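PDB 5JXF: Asp/Glu-specific dipeptidyl-peptidase, which removes dipeptides from the N-terminus of oligopeptides as a serine peptidase, with strict specificity for aspartate or glutamate at the P1 position. Local coordinates for residues Leu118-Ala124 with Leu211-Ser217; Leu387-Phe391 with Leu560-Tyr564. All blocks are in the same frame, centred on the assembly; numbering follows the deposited sequence.

Contact 1 (Leu118-Ala124 with Leu211-Ser217)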
ATOM      1  N   LEU A 118     -13.627  22.906 -12.442  1.00 61.94           N
ATOM      2  CA  LEU A 118     -13.007  21.946 -11.533  1.00 64.29           C
ATOM      3  C   LEU A 118     -13.141  20.540 -12.134  1.00 66.28           C
ATOM      4  O   LEU A 118     -12.151  19.843 -12.326  1.00 70.99           O
ATOM      5  CB  LEU A 118     -13.646  22.011 -10.136  1.00 65.35           C
ATOM      6  CG  LEU A 118     -13.286  23.237  -9.274  1.00 67.93           C
ATOM      7  CD1 LEU A 118     -14.219  23.402  -8.079  1.00 70.24           C
ATOM      8  CD2 LEU A 118     -11.844  23.150  -8.797  1.00 66.82           C
ATOM      9  N   THR A 119     -14.368  20.150 -12.469  1.00 66.38           N
ATOM     10  CA  THR A 119     -14.620  18.825 -13.033  1.00 64.05           C
ATOM     11  C   THR A 119     -14.170  18.712 -14.490  1.00 61.89           C
ATOM     12  O   THR A 119     -13.475  17.774 -14.856  1.00 69.66           O
ATOM     13  CB  THR A 119     -16.107  18.457 -12.948  1.00 65.92           C
ATOM     14  OG1 THR A 119     -16.549  18.568 -11.589  1.00 71.57           O
ATOM     15  CG2 THR A 119     -16.336  17.019 -13.431  1.00 66.61           C
ATOM     16  N   ASN A 120     -14.544  19.689 -15.308  1.00 60.90           N
ATOM     17  CA  ASN A 120     -14.396  19.582 -16.760  1.00 60.31           C
ATOM     18  C   ASN A 120     -13.087  20.103 -17.342  1.00 61.29           C
ATOM     19  O   ASN A 120     -12.773  19.866 -18.513  1.00 57.04           O
ATOM     20  CB  ASN A 120     -15.564  20.306 -17.418  1.00 60.89           C
ATOM     21  CG  ASN A 120     -16.880  19.594 -17.171  1.00 72.48           C
ATOM     22  OD1 ASN A 120     -16.935  18.361 -17.168  1.00 80.37           O
ATOM     23  ND2 ASN A 120     -17.938  20.360 -16.930  1.00 75.67           N
ATOM     24  N   GLY A 121     -12.321  20.819 -16.525  1.00 57.59           N
ATOM     25  CA  GLY A 121     -11.168  21.511 -17.041  1.00 49.81           C
ATOM     26  C   GLY A 121     -11.620  22.747 -17.792  1.00 55.75           C
ATOM     27  O   GLY A 121     -12.809  23.092 -17.798  1.00 51.86           O
ATOM     28  N   PHE A 122     -10.668  23.422 -18.428  1.00 56.27           N
ATOM     29  CA  PHE A 122     -10.957  24.662 -19.129  1.00 55.25           C
ATOM     30  C   PHE A 122      -9.856  24.939 -20.135  1.00 52.82           C
ATOM     31  O   PHE A 122      -8.682  24.705 -19.849  1.00 54.62           O
ATOM     32  CB  PHE A 122     -11.092  25.832 -18.140  1.00 62.91           C
ATOM     33  CG  PHE A 122     -10.991  27.182 -18.788  1.00 59.59           C
ATOM     34  CD1 PHE A 122      -9.769  27.819 -18.899  1.00 56.48           C
ATOM     35  CD2 PHE A 122     -12.109  27.795 -19.314  1.00 61.98           C
ATOM     36  CE1 PHE A 122      -9.672  29.042 -19.512  1.00 58.39           C
ATOM     37  CE2 PHE A 122     -12.014  29.020 -19.920  1.00 66.84           C
ATOM     38  CZ  PHE A 122     -10.797  29.644 -20.021  1.00 62.74           C
ATOM     39  N   TRP A 123     -10.232  25.440 -21.314  1.00 56.23           N
ATOM     40  CA  TRP A 123      -9.269  25.669 -22.388  1.00 55.86           C
ATOM     41  C   TRP A 123      -9.624  26.857 -23.282  1.00 64.57           C
ATOM     42  O   TRP A 123     -10.546  26.788 -24.093  1.00 58.40           O
ATOM     43  CB  TRP A 123      -9.123  24.406 -23.233  1.00 58.52           C
ATOM     44  CG  TRP A 123      -8.598  23.282 -22.415  1.00 55.70           C
ATOM     45  CD1 TRP A 123      -9.329  22.322 -21.786  1.00 58.14           C
ATOM     46  CD2 TRP A 123      -7.230  23.042 -22.063  1.00 46.92           C
ATOM     47  NE1 TRP A 123      -8.505  21.488 -21.087  1.00 57.03           N
ATOM     48  CE2 TRP A 123      -7.209  21.898 -21.244  1.00 51.27           C
ATOM     49  CE3 TRP A 123      -6.020  23.672 -22.374  1.00 51.09           C
ATOM     50  CZ2 TRP A 123      -6.029  21.361 -20.739  1.00 52.92           C
ATOM     51  CZ3 TRP A 123      -4.849  23.148 -21.868  1.00 52.80           C
ATOM     52  CH2 TRP A 123      -4.862  22.003 -21.053  1.00 58.87           C
ATOM     53  N   ALA A 124      -8.873  27.944 -23.113  1.00 64.51           N
ATOM     54  CA  ALA A 124      -9.032  29.140 -23.925  1.00 57.47           C
ATOM     55  C   ALA A 124      -8.596  28.877 -25.352  1.00 53.36           C
ATOM     56  O   ALA A 124      -7.404  28.780 -25.628  1.00 58.76           O
ATOM     57  CB  ALA A 124      -8.232  30.294 -23.331  1.00 47.79           C
ATOM     58  N   LEU A 211      -6.247  32.913 -16.883  1.00 43.50           N
ATOM     59  CA  LEU A 211      -6.282  31.450 -17.016  1.00 48.63           C
ATOM     60  C   LEU A 211      -6.370  31.022 -18.470  1.00 50.12           C
ATOM     61  O   LEU A 211      -7.260  31.469 -19.206  1.00 52.88           O
ATOM     62  CB  LEU A 211      -7.466  30.862 -16.243  1.00 47.09           C
ATOM     63  CG  LEU A 211      -7.693  29.341 -16.362  1.00 48.44           C
ATOM     64  CD1 LEU A 211      -6.462  28.536 -15.932  1.00 40.39           C
ATOM     65  CD2 LEU A 211      -8.917  28.913 -15.564  1.00 44.10           C
ATOM     66  N   VAL A 212      -5.458  30.141 -18.877  1.00 45.60           N
ATOM     67  CA  VAL A 212      -5.383  29.694 -20.272  1.00 43.75           C
ATOM     68  C   VAL A 212      -5.832  28.240 -20.451  1.00 49.06           C
ATOM     69  O   VAL A 212      -6.567  27.926 -21.385  1.00 47.28           O
ATOM     70  CB  VAL A 212      -3.947  29.848 -20.825  1.00 44.85           C
ATOM     71  CG1 VAL A 212      -3.778  29.134 -22.165  1.00 40.05           C
ATOM     72  CG2 VAL A 212      -3.574  31.345 -20.929  1.00 38.91           C
ATOM     73  N   GLY A 213      -5.395  27.359 -19.556  1.00 48.90           N
ATOM     74  CA  GLY A 213      -5.743  25.956 -19.661  1.00 54.27           C
ATOM     75  C   GLY A 213      -5.636  25.178 -18.360  1.00 50.72           C
ATOM     76  O   GLY A 213      -4.749  25.428 -17.533  1.00 50.62           O
ATOM     77  N   ALA A 214      -6.556  24.238 -18.168  1.00 50.09           N
ATOM     78  CA  ALA A 214      -6.445  23.284 -17.067  1.00 49.55           C
ATOM     79  C   ALA A 214      -7.152  21.985 -17.408  1.00 45.29           C
ATOM     80  O   ALA A 214      -8.241  22.005 -17.972  1.00 47.76           O
ATOM     81  CB  ALA A 214      -7.015  23.862 -15.789  1.00 46.14           C
ATOM     82  N   PRO A 215      -6.534  20.854 -17.042  1.00 44.73           N
ATOM     83  CA  PRO A 215      -7.135  19.525 -17.213  1.00 52.90           C
ATOM     84  C   PRO A 215      -8.260  19.323 -16.214  1.00 51.71           C
ATOM     85  O   PRO A 215      -8.288  20.021 -15.192  1.00 50.79           O
ATOM     86  CB  PRO A 215      -5.974  18.575 -16.912  1.00 54.60           C
ATOM     87  CG  PRO A 215      -5.174  19.334 -15.864  1.00 54.46           C
ATOM     88  CD  PRO A 215      -5.244  20.783 -16.334  1.00 47.62           C
ATOM     89  N   PRO A 216      -9.160  18.370 -16.480  1.00 50.89           N
ATOM     90  CA  PRO A 216     -10.116  17.967 -15.443  1.00 48.96           C
ATOM     91  C   PRO A 216      -9.401  17.590 -14.155  1.00 51.41           C
ATOM     92  O   PRO A 216      -8.242  17.167 -14.183  1.00 48.94           O
ATOM     93  CB  PRO A 216     -10.829  16.758 -16.072  1.00 52.43           C
ATOM     94  CG  PRO A 216      -9.907  16.277 -17.122  1.00 54.93           C
ATOM     95  CD  PRO A 216      -9.271  17.521 -17.681  1.00 47.92           C
ATOM     96  N   SER A 217     -10.075  17.791 -13.028  1.00 51.98           N
ATOM     97  CA  SER A 217      -9.505  17.455 -11.727  1.00 56.21           C
ATOM     98  C   SER A 217      -9.111  15.992 -11.626  1.00 51.75           C
ATOM     99  O   SER A 217      -8.213  15.639 -10.871  1.00 57.16           O
ATOM    100  CB  SER A 217     -10.492  17.781 -10.607  1.00 62.79           C
ATOM    101  OG  SER A 217     -10.448  19.162 -10.280  1.00 78.52           O
TER
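Phe-122 and Ala-214 form an antiparallel hydrogen-bonded pair, each N to the other's O at 2.8 Å, and just past the short strand the pairing is extended by the bond from Ala-124 N to Val-212 O at 2.9 Å. Between these bonds, Trp-123 faces Gly-213 in a non-hydrogen-bonded pair and lays one face of its indole over the glycine, whose CA lies 3.9 Å from the centroid of the six-membered ring in a CH-pi contact. A CB on Gly-213 would run into CZ3 of this ring. Phe-122 turns to the other side of the sheet; with CG anti to the backbone N (chi1 163°), its CD1 reaches Leu-211 CD2 at 3.6 Å, while Leu-211 O meets the ring at its edge. Gly-121, with positive phi, turns the chain out of helix 117-120 into the strand, where a side chain would strike Ala-214 O. At the other end, Leu-118 O is gripped twice by Ser-217, by N at 3.0 Å and by OG at 2.7 Å, the hydroxyl coming from above the carbonyl plane. Main-chain bonds, with one serine hydroxyl, thus tie helix 117-120 and strand 122-123 to strand 197-214 and the start of helix 217-220, and two glycines let the chains come this close.

Contact 2 (Leu387-Phe391 with Leu560-Tyr564)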
ATOM      1  N   LEU A 387      23.896  27.940  24.726  1.00 93.23           N
ATOM      2  CA  LEU A 387      22.798  27.819  23.753  1.00 94.43           C
ATOM      3  C   LEU A 387      21.922  26.578  23.914  1.00 91.99           C
ATOM      4  O   LEU A 387      20.720  26.682  24.136  1.00 91.57           O
ATOM      5  CB  LEU A 387      23.364  27.826  22.330  1.00 93.14           C
ATOM      6  CG  LEU A 387      24.025  29.110  21.837  1.00 94.08           C
ATOM      7  CD1 LEU A 387      24.584  28.902  20.435  1.00 88.51           C
ATOM      8  CD2 LEU A 387      23.042  30.276  21.872  1.00 89.44           C
ATOM      9  N   LEU A 388      22.537  25.408  23.809  1.00 92.10           N
ATOM     10  CA  LEU A 388      21.803  24.152  23.905  1.00 92.76           C
ATOM     11  C   LEU A 388      21.054  24.026  25.235  1.00 93.81           C
ATOM     12  O   LEU A 388      19.931  23.521  25.274  1.00 93.62           O
ATOM     13  CB  LEU A 388      22.758  22.972  23.710  1.00 94.07           C
ATOM     14  CG  LEU A 388      23.406  22.889  22.323  1.00 95.37           C
ATOM     15  CD1 LEU A 388      24.437  21.771  22.261  1.00 98.93           C
ATOM     16  CD2 LEU A 388      22.350  22.700  21.238  1.00 89.56           C
ATOM     17  N   ALA A 389      21.664  24.503  26.316  1.00 97.70           N
ATOM     18  CA  ALA A 389      21.018  24.454  27.624  1.00 95.71           C
ATOM     19  C   ALA A 389      19.845  25.429  27.688  1.00 93.57           C
ATOM     20  O   ALA A 389      18.778  25.094  28.210  1.00 91.72           O
ATOM     21  CB  ALA A 389      22.020  24.751  28.726  1.00100.95           C
ATOM     22  N   ASP A 390      20.042  26.632  27.154  1.00 90.07           N
ATOM     23  CA  ASP A 390      18.973  27.625  27.112  1.00 91.63           C
ATOM     24  C   ASP A 390      17.784  27.116  26.297  1.00 89.27           C
ATOM     25  O   ASP A 390      16.634  27.236  26.718  1.00 91.29           O
ATOM     26  CB  ASP A 390      19.484  28.950  26.540  1.00 94.36           C
ATOM     27  CG  ASP A 390      20.449  29.654  27.475  1.00 96.42           C
ATOM     28  OD1 ASP A 390      20.215  29.606  28.697  1.00 99.37           O
ATOM     29  OD2 ASP A 390      21.432  30.260  26.994  1.00 97.05           O
ATOM     30  N   PHE A 391      18.069  26.530  25.139  1.00 84.34           N
ATOM     31  CA  PHE A 391      17.024  25.968  24.298  1.00 80.80           C
ATOM     32  C   PHE A 391      16.132  25.010  25.076  1.00 85.54           C
ATOM     33  O   PHE A 391      14.907  25.147  25.070  1.00 86.04           O
ATOM     34  CB  PHE A 391      17.627  25.243  23.095  1.00 79.68           C
ATOM     35  CG  PHE A 391      17.981  26.151  21.954  1.00 79.64           C
ATOM     36  CD1 PHE A 391      18.669  27.320  22.155  1.00 91.22           C
ATOM     37  CD2 PHE A 391      17.582  25.852  20.689  1.00 81.09           C
ATOM     38  CE1 PHE A 391      18.988  28.122  21.089  1.00 90.64           C
ATOM     39  CE2 PHE A 391      17.885  26.662  19.630  1.00 81.97           C
ATOM     40  CZ  PHE A 391      18.575  27.797  19.825  1.00 81.34           C
ATOM     41  N   LEU A 560      17.945  33.096  20.070  1.00 78.20           N
ATOM     42  CA  LEU A 560      18.885  32.023  20.312  1.00 79.37           C
ATOM     43  C   LEU A 560      19.136  31.228  19.021  1.00 75.20           C
ATOM     44  O   LEU A 560      20.267  30.836  18.722  1.00 75.22           O
ATOM     45  CB  LEU A 560      18.355  31.130  21.426  1.00 82.08           C
ATOM     46  CG  LEU A 560      18.448  31.546  22.895  1.00 89.51           C
ATOM     47  CD1 LEU A 560      17.572  30.622  23.699  1.00 93.85           C
ATOM     48  CD2 LEU A 560      19.878  31.505  23.418  1.00 89.16           C
ATOM     49  N   GLN A 561      18.076  31.020  18.247  1.00 70.57           N
ATOM     50  CA  GLN A 561      18.169  30.307  16.973  1.00 73.62           C
ATOM     51  C   GLN A 561      19.020  31.083  15.959  1.00 70.53           C
ATOM     52  O   GLN A 561      19.778  30.494  15.187  1.00 72.37           O
ATOM     53  CB  GLN A 561      16.766  30.048  16.410  1.00 72.18           C
ATOM     54  CG  GLN A 561      16.737  29.261  15.117  1.00 69.52           C
ATOM     55  CD  GLN A 561      17.441  27.928  15.226  1.00 74.06           C
ATOM     56  OE1 GLN A 561      17.047  27.069  16.021  1.00 80.55           O
ATOM     57  NE2 GLN A 561      18.485  27.741  14.423  1.00 70.80           N
ATOM     58  N   ARG A 562      18.895  32.408  15.976  1.00 69.59           N
ATOM     59  CA  ARG A 562      19.741  33.261  15.149  1.00 70.23           C
ATOM     60  C   ARG A 562      21.224  33.021  15.446  1.00 74.01           C
ATOM     61  O   ARG A 562      22.042  32.950  14.525  1.00 73.72           O
ATOM     62  CB  ARG A 562      19.386  34.737  15.360  1.00 74.96           C
ATOM     63  CG  ARG A 562      20.289  35.717  14.614  1.00 71.36           C
ATOM     64  CD  ARG A 562      19.778  37.152  14.705  1.00 75.76           C
ATOM     65  NE  ARG A 562      19.963  37.719  16.041  1.00 84.20           N
ATOM     66  CZ  ARG A 562      18.990  37.862  16.934  1.00 86.58           C
ATOM     67  NH1 ARG A 562      17.755  37.491  16.630  1.00 91.13           N
ATOM     68  NH2 ARG A 562      19.243  38.380  18.129  1.00 87.21           N
ATOM     69  N   ILE A 563      21.558  32.883  16.731  1.00 79.07           N
ATOM     70  CA  ILE A 563      22.945  32.687  17.157  1.00 80.22           C
ATOM     71  C   ILE A 563      23.412  31.263  16.889  1.00 80.66           C
ATOM     72  O   ILE A 563      24.557  31.032  16.487  1.00 82.32           O
ATOM     73  CB  ILE A 563      23.120  32.996  18.648  1.00 89.52           C
ATOM     74  CG1 ILE A 563      22.797  34.461  18.928  1.00 93.88           C
ATOM     75  CG2 ILE A 563      24.535  32.671  19.116  1.00 92.61           C
ATOM     76  CD1 ILE A 563      22.923  34.821  20.389  1.00 94.78           C
ATOM     77  N   TYR A 564      22.513  30.312  17.116  1.00 75.96           N
ATOM     78  CA  TYR A 564      22.789  28.911  16.840  1.00 76.73           C
ATOM     79  C   TYR A 564      23.151  28.738  15.363  1.00 79.10           C
ATOM     80  O   TYR A 564      24.066  27.982  15.025  1.00 80.94           O
ATOM     81  CB  TYR A 564      21.578  28.049  17.212  1.00 78.97           C
ATOM     82  CG  TYR A 564      21.831  26.557  17.217  1.00 81.17           C
ATOM     83  CD1 TYR A 564      23.108  26.040  17.403  1.00 82.23           C
ATOM     84  CD2 TYR A 564      20.786  25.666  17.020  1.00 82.14           C
ATOM     85  CE1 TYR A 564      23.332  24.676  17.400  1.00 84.42           C
ATOM     86  CE2 TYR A 564      20.994  24.304  17.011  1.00 81.58           C
ATOM     87  CZ  TYR A 564      22.266  23.810  17.198  1.00 85.26           C
ATOM     88  OH  TYR A 564      22.461  22.447  17.190  1.00 84.10           O
TER
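The rings of Phe-391 and Tyr-564 meet with centroids 5.6 Å apart and planes at 75°. Around the Phe-391 ring, Leu-560 O and Gln-561 OE1 lie at the edge, in its plane, whereas Tyr-564 CB and Gln-561 N approach at a slant; Leu-560 CD1 reaches Phe-391 CD1 at 3.8 Å. OE1 of Gln-561 sits 3.7 Å from Phe-391 CE2, and this buried oxygen has no polar partner in the model. The Tyr-564 ring is likewise met at a slant, by Leu-387 CD1 and by Leu-388 CD2, the latter 4.1 Å from Tyr-564 OH. Next to the rings, Leu-387 and Leu-560 lie alongside, pointing opposite ways, their CD2 methyls 3.7 Å apart; Leu-387 CD2 also touches Ile-563 CG2 at 3.9 Å. Leu-560 CD1 rests against Asp-390 CB at 3.8 Å. Tyr-564 CG stands anti to its N (chi1 -169°), which swings the ring toward Leu-388. An alanine in place of Phe-391 would remove the ring between Leu-560 and Tyr-564, and is likely to leave a gap beside them. The two helical segments run nearly antiparallel at 150°, and their axes come within 10.6 Å at their closest, joining helix 386-415 to helix 547-571. Helix 360-375 flanks the pair, Phe-371 packing edge-to-face on Tyr-564, and the loop with Pro-294 borders Phe-391 and Gln-561.

In the fold
The two contacts illustrate how one chain uses different chemistry in different parts of its fold. Contact 1, the more deeply buried, belongs to the antiparallel sheet of the catalytic region and is held chiefly by backbone hydrogen bonds; its Pro-215 side chain comes within about 7 Å of that of Asp-237, a probable charge-relay residue. Contact 2, only partly buried, joins two long helices away from the annotated sites, chiefly through apolar side chains, with no hydrogen bond between its segments. They share no element, their centres lie 49 Å apart on opposite sides of the chain's centre, and they follow one another in sequence, contact 1 closing before contact 2 opens.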